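Local coordinates for protein phosphoribosylaminoimidazole carboxylase, ATPase subunit (Bacillus anthracis, PDB 3Q2O) that probably uses ATP and bicarbonate to convert aminoimidazole ribonucleotide into N5-carboxyaminoimidazole ribonucleotide, a step of purine biosynthesis, at residues N112-K117 / E184-K189; S198-R203 / T257-M262. All blocks are in the same frame, centred on the assembly; numbering follows the deposited sequence.

Interaction 1: N112-K117 / E184-K189; sequences NRFTEK and ECILEK
I186 and K117 meet where the start of helix 113-122 packs on strand 185-189 of the small four-stranded antiparallel sheet of an ATP-grasp fold. K117 can be followed outward. Its CB leaves the helix toward the strand. CD lies 4.1 Å from I186 CD1, and the two side chains cross at about a right angle. K117 CE already lies over the E188 carboxylate, 3.6 Å from OE2. The bend at the last torsion (chi4 63°) then sets K117 NZ 3.5 Å from E188 OE2 in a long, weak salt bridge. The firmer polar partner of NZ is the carbonyl of N273. I186 has CG1 anti to its backbone N (chi1 -173°), which sends CD1 to the helix. There CD1 also sits at the edge of the F114 ring, near its plane, 4.4 Å from F114 CD1. I186 CG2 touches the aliphatic part of R113, whose guanidinium is paired with E274. A water joins R113 NH2 to E188 OE1. N112 is the N-cap: its OD1 takes the T115 N-H at 3.0 Å and, weakly, that of F114. The same amide's ND2 gives a weak bond to E184 OE2, 3.3 Å away, and T155 OG1 also bonds this carboxylate oxygen.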
# COMPACT_ATOMS: atom_id res chain seq x y z
N ASN A 112 10.24 30.83 1.89
CA ASN A 112 10.82 31.96 1.19
C ASN A 112 12.11 31.51 0.54
O ASN A 112 12.99 30.99 1.23
CB ASN A 112 11.06 33.10 2.18
CG ASN A 112 11.66 34.34 1.53
OD1 ASN A 112 12.78 34.30 1.04
ND2 ASN A 112 10.91 35.45 1.56
N ARG A 113 12.22 31.68 -0.78
CA ARG A 113 13.39 31.19 -1.55
C ARG A 113 14.72 31.77 -1.06
O ARG A 113 15.73 31.08 -1.04
CB ARG A 113 13.26 31.50 -3.04
CG ARG A 113 12.16 30.71 -3.76
CD ARG A 113 12.24 30.95 -5.28
NE ARG A 113 11.07 30.39 -5.97
CZ ARG A 113 10.93 29.11 -6.28
NH1 ARG A 113 9.83 28.70 -6.90
NH2 ARG A 113 11.89 28.23 -5.99
N PHE A 114 14.71 33.05 -0.67
CA PHE A 114 15.93 33.66 -0.12
C PHE A 114 16.28 33.08 1.26
O PHE A 114 17.44 32.72 1.52
CB PHE A 114 15.81 35.19 -0.05
CG PHE A 114 17.07 35.87 0.40
CD1 PHE A 114 18.11 36.08 -0.50
CD2 PHE A 114 17.21 36.30 1.71
CE1 PHE A 114 19.29 36.71 -0.08
CE2 PHE A 114 18.39 36.94 2.14
CZ PHE A 114 19.43 37.14 1.23
N THR A 115 15.29 32.98 2.13
CA THR A 115 15.49 32.40 3.46
C THR A 115 15.98 30.97 3.32
O THR A 115 16.91 30.55 4.02
CB THR A 115 14.19 32.43 4.29
OG1 THR A 115 13.72 33.77 4.34
CG2 THR A 115 14.43 31.94 5.71
N GLU A 116 15.37 30.23 2.39
CA GLU A 116 15.71 28.85 2.14
C GLU A 116 17.17 28.69 1.69
O GLU A 116 17.88 27.84 2.21
CB GLU A 116 14.77 28.26 1.08
CG GLU A 116 15.02 26.80 0.78
CD GLU A 116 13.95 26.24 -0.15
OE1 GLU A 116 13.99 26.52 -1.36
OE2 GLU A 116 13.06 25.54 0.36
N LYS A 117 17.60 29.50 0.72
CA LYS A 117 18.98 29.43 0.24
C LYS A 117 20.02 29.82 1.29
O LYS A 117 21.09 29.19 1.36
CB LYS A 117 19.16 30.21 -1.07
CG LYS A 117 18.60 29.42 -2.24
CD LYS A 117 19.17 29.82 -3.58
CE LYS A 117 19.16 28.62 -4.54
NZ LYS A 117 17.79 28.13 -4.82
N GLU A 184 8.72 40.65 -4.39
CA GLU A 184 10.08 40.41 -3.96
C GLU A 184 10.61 39.19 -4.70
O GLU A 184 9.94 38.16 -4.78
CB GLU A 184 10.14 40.15 -2.46
CG GLU A 184 11.53 39.82 -1.94
CD GLU A 184 11.50 39.47 -0.46
OE1 GLU A 184 11.82 40.35 0.36
OE2 GLU A 184 11.14 38.32 -0.13
N CYS A 185 11.83 39.32 -5.22
CA CYS A 185 12.44 38.27 -6.01
C CYS A 185 13.83 37.88 -5.55
O CYS A 185 14.44 38.52 -4.68
CB CYS A 185 12.50 38.69 -7.48
SG CYS A 185 10.88 38.76 -8.24
N ILE A 186 14.31 36.79 -6.14
CA ILE A 186 15.68 36.35 -6.02
C ILE A 186 16.20 36.17 -7.45
O ILE A 186 15.51 35.62 -8.29
CB ILE A 186 15.77 35.02 -5.20
CG1 ILE A 186 17.22 34.63 -4.91
CG2 ILE A 186 14.98 33.85 -5.86
CD1 ILE A 186 17.35 33.44 -3.94
N LEU A 187 17.41 36.65 -7.72
CA LEU A 187 18.06 36.35 -8.99
C LEU A 187 19.11 35.29 -8.74
O LEU A 187 19.95 35.45 -7.85
CB LEU A 187 18.69 37.58 -9.63
CG LEU A 187 19.22 37.34 -11.06
CD1 LEU A 187 18.11 37.42 -12.08
CD2 LEU A 187 20.36 38.29 -11.42
N GLU A 188 19.06 34.21 -9.52
CA GLU A 188 20.04 33.13 -9.41
C GLU A 188 20.81 32.95 -10.70
O GLU A 188 20.24 33.00 -11.79
CB GLU A 188 19.34 31.81 -9.10
CG GLU A 188 18.43 31.84 -7.89
CD GLU A 188 17.75 30.50 -7.67
OE1 GLU A 188 16.58 30.48 -7.24
OE2 GLU A 188 18.40 29.47 -7.95
N LYS A 189 22.11 32.73 -10.58
CA LYS A 189 22.94 32.39 -11.72
C LYS A 189 22.45 31.07 -12.30
O LYS A 189 22.12 30.15 -11.56
CB LYS A 189 24.40 32.27 -11.31
CG LYS A 189 25.37 32.59 -12.42
CD LYS A 189 26.78 32.85 -11.88
CE LYS A 189 27.62 33.62 -12.89
NZ LYS A 189 27.71 32.91 -14.20
O HOH W 1 14.49 28.54 -6.10

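Interaction 2: S198-R203 / T257-M262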
# COMPACT_ATOMS: atom_id res chain seq x y z
N SER A 198 16.60 14.37 -7.12
CA SER A 198 16.09 14.61 -5.78
C SER A 198 16.29 13.42 -4.88
O SER A 198 16.40 12.27 -5.34
CB SER A 198 14.62 15.06 -5.80
OG SER A 198 13.76 13.99 -6.17
N VAL A 199 16.35 13.70 -3.58
CA VAL A 199 16.49 12.68 -2.56
C VAL A 199 15.47 12.98 -1.49
O VAL A 199 15.33 14.13 -1.04
CB VAL A 199 17.91 12.71 -1.92
CG1 VAL A 199 17.98 11.73 -0.75
CG2 VAL A 199 18.99 12.41 -2.95
N ILE A 200 14.73 11.94 -1.09
CA ILE A 200 13.82 12.04 0.05
C ILE A 200 14.55 11.55 1.31
O ILE A 200 15.06 10.42 1.34
CB ILE A 200 12.53 11.17 -0.17
CG1 ILE A 200 11.85 11.47 -1.53
CG2 ILE A 200 11.56 11.32 1.01
CD1 ILE A 200 11.31 12.88 -1.70
N VAL A 201 14.61 12.40 2.33
CA VAL A 201 15.20 12.00 3.62
C VAL A 201 14.15 11.99 4.72
O VAL A 201 13.27 12.85 4.77
CB VAL A 201 16.46 12.85 4.04
CG1 VAL A 201 17.61 12.56 3.13
CG2 VAL A 201 16.19 14.34 4.02
N ILE A 202 14.23 11.00 5.59
CA ILE A 202 13.28 10.84 6.68
C ILE A 202 14.04 10.91 8.00
O ILE A 202 15.12 10.31 8.13
CB ILE A 202 12.57 9.46 6.63
CG1 ILE A 202 12.07 9.12 5.21
CG2 ILE A 202 11.47 9.35 7.74
CD1 ILE A 202 10.99 10.08 4.67
N ARG A 203 13.47 11.62 8.97
CA ARG A 203 14.04 11.66 10.32
C ARG A 203 12.91 11.63 11.34
O ARG A 203 12.00 12.47 11.31
CB ARG A 203 14.93 12.89 10.50
CG ARG A 203 15.75 12.86 11.78
CD ARG A 203 16.88 13.93 11.77
NE ARG A 203 17.55 13.99 13.06
CZ ARG A 203 17.13 14.71 14.10
NH1 ARG A 203 16.04 15.46 14.01
NH2 ARG A 203 17.82 14.68 15.24
N THR A 257 9.50 14.38 6.91
CA THR A 257 9.93 14.10 5.55
C THR A 257 10.53 15.37 4.96
O THR A 257 9.98 16.46 5.15
CB THR A 257 8.74 13.61 4.66
OG1 THR A 257 8.09 12.50 5.30
CG2 THR A 257 9.23 13.16 3.26
N LEU A 258 11.66 15.23 4.26
CA LEU A 258 12.26 16.34 3.50
C LEU A 258 12.67 15.89 2.09
O LEU A 258 13.50 14.99 1.92
CB LEU A 258 13.47 16.93 4.26
CG LEU A 258 14.17 18.17 3.66
CD1 LEU A 258 13.26 19.41 3.70
CD2 LEU A 258 15.51 18.43 4.37
N ALA A 259 12.09 16.53 1.08
CA ALA A 259 12.53 16.31 -0.30
C ALA A 259 13.59 17.35 -0.64
O ALA A 259 13.35 18.55 -0.50
CB ALA A 259 11.36 16.44 -1.25
N VAL A 260 14.75 16.90 -1.10
CA VAL A 260 15.83 17.82 -1.47
C VAL A 260 16.03 17.74 -2.97
O VAL A 260 16.54 16.72 -3.48
CB VAL A 260 17.18 17.49 -0.75
CG1 VAL A 260 18.20 18.64 -0.95
CG2 VAL A 260 16.95 17.24 0.73
N GLU A 261 15.61 18.78 -3.68
CA GLU A 261 15.78 18.84 -5.13
C GLU A 261 17.08 19.54 -5.46
O GLU A 261 17.45 20.51 -4.79
CB GLU A 261 14.61 19.56 -5.80
CG GLU A 261 13.27 18.86 -5.59
CD GLU A 261 12.16 19.49 -6.41
OE1 GLU A 261 11.44 20.36 -5.87
OE2 GLU A 261 12.02 19.14 -7.60
N MET A 262 17.75 19.02 -6.48
CA MET A 262 19.14 19.36 -6.79
C MET A 262 19.37 19.42 -8.28
O MET A 262 18.57 18.89 -9.05
CB MET A 262 20.08 18.29 -6.20
CG MET A 262 20.01 18.14 -4.67
SD MET A 262 20.93 16.69 -4.16
CE MET A 262 20.51 16.54 -2.43
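V199 and V201 bond to V260 and L258 in an antiparallel strand pair inside the large sheet of the ATP-grasp fold. Four backbone hydrogen bonds hold it. V199 and V260 exchange one each way, as do V201 and L258. The straightest is V201 N to L258 O, 2.8 Å with an angle of 176° at the hydrogen. Two CA-H...O contacts add to these: S198 CA to V260 O at 3.2 Å, and I200 CA to L258 O. Apolar contacts cover both faces. On the face of V199, V201, L258 and V260, the V201 and L258 side chains lie side by side, with V201 CG2 3.8 Å from L258 CB. V199 CG2 reaches M262 CE more loosely. A245 of helix 235-251 covers V199 and V201. On the other face, I200 CG1 is anti to the carbonyl carbon (chi1 -52°), and the bend at chi2 (-64°) carries I200 CD1 across to A259 CB at 3.6 Å. T257 CG2 touches both I200 CG2 and I202 CD1. Two hydroxyls on this face are bonded from outside the pair. S198 OG bonds S282 and N217, and T257 OG1 bonds H298 ND1. The S198 CB meets the E261 chain at CG, 4.0 Å away.

How the interactions relate
The two contacts come in series: interaction 1 closes before interaction 2 opens, and strand 185-189 is followed directly by strand 195-203. Their centres are about 19 Å apart and their nearest atoms about 7 Å. They do not touch. Interaction 1 involves the four-stranded antiparallel sheet; interaction 2 lies within the eight-stranded one. Strand 270-276 links them: N273, E274 and L275 bond the helix side of interaction 1, and the same strand borders 256-264. A magnesium ion lies about 7 Å from the R113 side chain and about 6 Å from that of E261. This is consistent with the ATP-grasp design, in which nucleotide and metal bind between two subdomains.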